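Long-range contact in acyl-CoA thioesterase (Alicyclobacillus acidocaldarius subsp. acidocaldarius, PDB 3RQB), which probably hydrolyses acyl-CoA thioesters with its two hotdog domains, although its function has not been established: residues A73-V85 and Q92-V104. Sequence-based numbering, arbitrary orientation.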
loop_
_atom_site.group_PDB
_atom_site.type_symbol
_atom_site.label_atom_id
_atom_site.label_comp_id
_atom_site.label_asym_id
_atom_site.label_seq_id
_atom_site.Cartn_x
_atom_site.Cartn_y
_atom_site.Cartn_z
ATOM N N ALA B 73 -0.829 14.292 14.775
ATOM C CA ALA B 73 -0.991 14.007 16.186
ATOM C C ALA B 73 -0.331 15.105 17.025
ATOM O O ALA B 73 0.767 15.568 16.699
ATOM C CB ALA B 73 -0.419 12.642 16.513
ATOM N N LYS B 74 -1.026 15.536 18.078
ATOM C CA LYS B 74 -0.491 16.484 19.057
ATOM C C LYS B 74 0.604 15.769 19.828
ATOM O O LYS B 74 0.657 14.532 19.791
ATOM C CB LYS B 74 -1.585 16.961 20.016
ATOM C CG LYS B 74 -2.689 17.807 19.372
ATOM C CD LYS B 74 -3.864 16.963 18.866
ATOM C CE LYS B 74 -5.134 17.807 18.737
ATOM N NZ LYS B 74 -4.854 19.281 18.801
ATOM N N VAL B 75 1.481 16.491 20.534
ATOM C CA VAL B 75 2.435 15.708 21.299
ATOM C C VAL B 75 1.781 15.681 22.658
ATOM O O VAL B 75 1.895 16.578 23.502
ATOM C CB VAL B 75 3.785 16.442 21.399
ATOM C CG1 VAL B 75 4.820 15.545 22.042
ATOM C CG2 VAL B 75 4.248 16.902 20.011
ATOM N N ALA B 76 1.108 14.561 22.836
ATOM C CA ALA B 76 0.170 14.365 23.908
ATOM C C ALA B 76 0.128 12.891 24.178
ATOM O O ALA B 76 0.522 12.096 23.328
ATOM C CB ALA B 76 -1.214 14.887 23.525
ATOM N N PRO B 77 -0.337 12.514 25.360
ATOM C CA PRO B 77 -0.821 11.138 25.419
ATOM C C PRO B 77 -1.878 10.922 24.334
ATOM O O PRO B 77 -2.562 11.862 23.895
ATOM C CB PRO B 77 -1.477 11.057 26.796
ATOM C CG PRO B 77 -0.846 12.149 27.592
ATOM C CD PRO B 77 -0.543 13.246 26.618
ATOM N N PHE B 78 -1.969 9.671 23.898
ATOM C CA PHE B 78 -2.948 9.208 22.931
ATOM C C PHE B 78 -3.409 7.844 23.382
ATOM O O PHE B 78 -2.858 7.266 24.324
ATOM C CB PHE B 78 -2.339 9.062 21.553
ATOM C CG PHE B 78 -1.190 8.125 21.521
ATOM C CD1 PHE B 78 -1.392 6.776 21.362
ATOM C CD2 PHE B 78 0.102 8.594 21.680
ATOM C CE1 PHE B 78 -0.321 5.914 21.341
ATOM C CE2 PHE B 78 1.179 7.732 21.667
ATOM C CZ PHE B 78 0.969 6.397 21.492
ATOM N N VAL B 79 -4.444 7.349 22.717
ATOM C CA VAL B 79 -4.993 6.042 23.009
ATOM C C VAL B 79 -5.152 5.246 21.719
ATOM O O VAL B 79 -5.565 5.791 20.697
ATOM C CB VAL B 79 -6.343 6.193 23.711
ATOM C CG1 VAL B 79 -7.427 5.413 22.985
ATOM C CG2 VAL B 79 -6.224 5.756 25.146
ATOM N N ILE B 80 -4.819 3.958 21.756
ATOM C CA ILE B 80 -4.987 3.118 20.580
ATOM C C ILE B 80 -5.893 1.954 20.867
ATOM O O ILE B 80 -5.706 1.240 21.839
ATOM C CB ILE B 80 -3.663 2.541 20.093
ATOM C CG1 ILE B 80 -2.639 3.662 19.904
ATOM C CG2 ILE B 80 -3.877 1.769 18.784
ATOM C CD1 ILE B 80 -1.261 3.185 19.472
ATOM N N GLU B 81 -6.863 1.736 19.997
ATOM C CA GLU B 81 -7.745 0.597 20.147
ATOM C C GLU B 81 -7.468 -0.400 19.036
ATOM O O GLU B 81 -7.825 -0.166 17.882
ATOM C CB GLU B 81 -9.174 1.092 20.043
ATOM C CG GLU B 81 -10.223 0.060 20.298
ATOM C CD GLU B 81 -11.598 0.676 20.294
ATOM O OE1 GLU B 81 -11.949 1.347 21.294
ATOM O OE2 GLU B 81 -12.311 0.509 19.280
ATOM N N ALA B 82 -6.858 -1.531 19.381
ATOM C CA ALA B 82 -6.458 -2.508 18.362
ATOM C C ALA B 82 -7.296 -3.806 18.377
ATOM O O ALA B 82 -7.176 -4.608 19.303
ATOM C CB ALA B 82 -4.967 -2.824 18.495
ATOM N N VAL B 83 -8.119 -4.018 17.342
ATOM C CA VAL B 83 -8.981 -5.210 17.255
ATOM C C VAL B 83 -8.401 -6.331 16.396
ATOM O O VAL B 83 -8.040 -6.112 15.235
ATOM C CB VAL B 83 -10.397 -4.891 16.692
ATOM C CG1 VAL B 83 -11.258 -6.150 16.678
ATOM C CG2 VAL B 83 -11.072 -3.794 17.494
ATOM N N PRO B 84 -8.318 -7.538 16.972
ATOM C CA PRO B 84 -8.034 -8.776 16.248
ATOM C C PRO B 84 -9.324 -9.194 15.561
ATOM O O PRO B 84 -10.113 -10.000 16.045
ATOM C CB PRO B 84 -7.648 -9.749 17.359
ATOM C CG PRO B 84 -8.455 -9.295 18.507
ATOM C CD PRO B 84 -8.505 -7.780 18.409
ATOM N N VAL B 85 -9.530 -8.567 14.418
ATOM C CA VAL B 85 -10.737 -8.674 13.618
ATOM C C VAL B 85 -11.048 -10.076 13.017
ATOM O O VAL B 85 -12.204 -10.508 12.950
ATOM C CB VAL B 85 -10.650 -7.578 12.532
ATOM C CG1 VAL B 85 -11.212 -8.038 11.182
ATOM C CG2 VAL B 85 -11.280 -6.293 13.061
ATOM N N GLN B 92 -3.858 -13.687 10.476
ATOM C CA GLN B 92 -4.621 -12.805 11.382
ATOM C C GLN B 92 -4.693 -11.320 10.946
ATOM O O GLN B 92 -3.673 -10.727 10.588
ATOM C CB GLN B 92 -4.018 -12.889 12.782
ATOM C CG GLN B 92 -4.909 -12.353 13.880
ATOM C CD GLN B 92 -4.204 -12.323 15.217
ATOM O OE1 GLN B 92 -2.975 -12.312 15.280
ATOM N NE2 GLN B 92 -4.976 -12.310 16.295
ATOM N N HIS B 93 -5.881 -10.713 11.021
ATOM C CA HIS B 93 -6.071 -9.320 10.588
ATOM C C HIS B 93 -6.444 -8.374 11.733
ATOM O O HIS B 93 -7.366 -8.663 12.501
ATOM C CB HIS B 93 -7.183 -9.226 9.542
ATOM C CG HIS B 93 -6.798 -9.719 8.185
ATOM N ND1 HIS B 93 -6.689 -11.060 7.883
ATOM C CD2 HIS B 93 -6.532 -9.050 7.037
ATOM C CE1 HIS B 93 -6.359 -11.197 6.611
ATOM N NE2 HIS B 93 -6.256 -9.993 6.074
ATOM N N PHE B 94 -5.766 -7.228 11.817
ATOM C CA PHE B 94 -6.036 -6.235 12.866
ATOM C C PHE B 94 -6.570 -4.920 12.324
ATOM O O PHE B 94 -6.205 -4.493 11.229
ATOM C CB PHE B 94 -4.768 -5.931 13.668
ATOM C CG PHE B 94 -4.440 -6.966 14.702
ATOM C CD1 PHE B 94 -3.740 -8.112 14.357
ATOM C CD2 PHE B 94 -4.821 -6.789 16.025
ATOM C CE1 PHE B 94 -3.439 -9.071 15.311
ATOM C CE2 PHE B 94 -4.520 -7.743 16.986
ATOM C CZ PHE B 94 -3.829 -8.889 16.626
ATOM N N THR B 95 -7.419 -4.266 13.111
ATOM C CA THR B 95 -7.901 -2.919 12.794
ATOM C C THR B 95 -7.555 -1.982 13.947
ATOM O O THR B 95 -7.925 -2.234 15.091
ATOM C CB THR B 95 -9.427 -2.895 12.554
ATOM O OG1 THR B 95 -9.717 -3.363 11.228
ATOM C CG2 THR B 95 -9.974 -1.480 12.724
ATOM N N LEU B 96 -6.838 -0.904 13.665
ATOM C CA LEU B 96 -6.391 -0.043 14.753
ATOM C C LEU B 96 -6.741 1.419 14.576
ATOM O O LEU B 96 -6.860 1.938 13.457
ATOM C CB LEU B 96 -4.891 -0.179 14.987
ATOM C CG LEU B 96 -4.334 -1.597 14.956
ATOM C CD1 LEU B 96 -3.944 -1.963 13.533
ATOM C CD2 LEU B 96 -3.143 -1.703 15.874
ATOM N N THR B 97 -6.905 2.070 15.721
ATOM C CA THR B 97 -7.327 3.452 15.790
ATOM C C THR B 97 -6.612 4.161 16.931
ATOM O O THR B 97 -6.577 3.657 18.056
ATOM C CB THR B 97 -8.841 3.514 16.018
ATOM O OG1 THR B 97 -9.499 2.649 15.076
ATOM C CG2 THR B 97 -9.349 4.936 15.860
HETATM N N MSE B 98 -6.059 5.335 16.645
HETATM C CA MSE B 98 -5.381 6.137 17.660
HETATM C C MSE B 98 -6.138 7.436 17.915
HETATM O O MSE B 98 -6.366 8.214 16.994
HETATM C CB MSE B 98 -3.941 6.447 17.243
HETATM C CG MSE B 98 -3.232 7.418 18.187
HETATM SE SE MSE B 98 -1.524 8.062 17.500
HETATM C CE MSE B 98 -0.605 6.328 17.244
HETATM N N MSE B 99 -6.515 7.666 19.170
HETATM C CA MSE B 99 -7.258 8.866 19.545
HETATM C C MSE B 99 -6.531 9.725 20.563
HETATM O O MSE B 99 -5.880 9.211 21.464
HETATM C CB MSE B 99 -8.629 8.483 20.100
HETATM C CG MSE B 99 -9.609 8.045 19.033
HETATM SE SE MSE B 99 -10.933 6.789 19.697
HETATM C CE MSE B 99 -9.739 5.305 20.195
ATOM N N GLN B 100 -6.648 11.038 20.397
ATOM C CA GLN B 100 -6.237 12.014 21.407
ATOM C C GLN B 100 -7.386 12.978 21.627
ATOM O O GLN B 100 -7.955 13.492 20.660
ATOM C CB GLN B 100 -5.042 12.817 20.923
ATOM C CG GLN B 100 -3.722 12.207 21.233
ATOM C CD GLN B 100 -2.615 12.914 20.504
ATOM O OE1 GLN B 100 -2.833 13.474 19.426
ATOM N NE2 GLN B 100 -1.418 12.909 21.088
ATOM N N ASP B 101 -7.725 13.241 22.886
ATOM C CA ASP B 101 -8.806 14.176 23.182
ATOM C C ASP B 101 -10.100 13.761 22.476
ATOM O O ASP B 101 -10.814 14.607 21.933
ATOM C CB ASP B 101 -8.434 15.599 22.744
ATOM C CG ASP B 101 -7.078 16.040 23.263
ATOM O OD1 ASP B 101 -6.982 16.349 24.471
ATOM O OD2 ASP B 101 -6.115 16.094 22.457
ATOM N N GLY B 102 -10.387 12.462 22.461
ATOM C CA GLY B 102 -11.636 11.956 21.911
ATOM C C GLY B 102 -11.772 11.937 20.393
ATOM O O GLY B 102 -12.752 11.429 19.859
ATOM N N GLU B 103 -10.792 12.472 19.679
ATOM C CA GLU B 103 -10.890 12.511 18.226
ATOM C C GLU B 103 -9.920 11.526 17.570
ATOM O O GLU B 103 -8.853 11.227 18.120
ATOM C CB GLU B 103 -10.678 13.937 17.704
ATOM C CG GLU B 103 -11.909 14.832 17.836
ATOM C CD GLU B 103 -11.652 16.269 17.397
ATOM O OE1 GLU B 103 -10.895 16.980 18.098
ATOM O OE2 GLU B 103 -12.209 16.684 16.353
ATOM N N VAL B 104 -10.303 10.998 16.409
ATOM C CA VAL B 104 -9.431 10.072 15.708
ATOM C C VAL B 104 -8.291 10.771 14.996
ATOM O O VAL B 104 -8.490 11.599 14.108
ATOM C CB VAL B 104 -10.159 9.235 14.667
ATOM C CG1 VAL B 104 -9.164 8.288 14.026
ATOM C CG2 VAL B 104 -11.292 8.466 15.299
#
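Residues Val79 to Pro84 and Phe94 to Met99 pair as the two arms of an antiparallel beta hairpin in the N-terminal hotdog half of the chain, a worked example of how one strand pair serves two surroundings. Val79 and Met99 form a hydrogen-bonded pair, with Met99 N 2.6 Å from Val79 O and a bond returned from Val79 N to Met99 O; Val83 and Thr95 form another, again with a bond in each direction.

Side chains then sort by face. Ile80, Ala82 and Pro84 share one face with Met98, Leu96 and Phe94, and helix 41-53 touches Ile80, Met98, Leu96 and Phe94 there. Selenomethionine Met98 starts with CG anti to the backbone N (chi1 173°), then bends at its end, laying SE over one face of the Phe78 ring, 4.3 Å from its centroid, a Met-aromatic contact, while its CE meets Ile80 CD1. Farther along, Leu96 CD2 packs on Ala82 CB at 3.4 Å, and Pro84 CA sits over the Phe94 ring in a CH-pi contact 4.0 Å from the centroid. On the other face, Met99 CE touches Val79 CG1, and Thr95 packs on Thr107 of the second subunit; at the end of the pairing, Val85 CG2 approaches Thr95 OG1.

Where strand 77-87 begins, the buried Gln100 amide reaches across to the loop before it. NE2 gives a nearly straight bond to Lys74 O (2.9 Å, 170°); Lys74 O lies in the Gln100 amide plane, while NE2 stands above the plane of the Lys74 carbonyl. A more bent bond runs from NE2 to Pro77 O at 3.2 Å, and OE1 accepts a weak one from Lys74 N. With an alanine at Gln100, the Lys74 and Pro77 carbonyls would probably lose this donor, and the 73-76 loop would be likely to move more freely. An antiparallel sheet wrapped round a long central helix is the hotdog fold, here with strands 77-87 and 91-100 lying against helix 41-53.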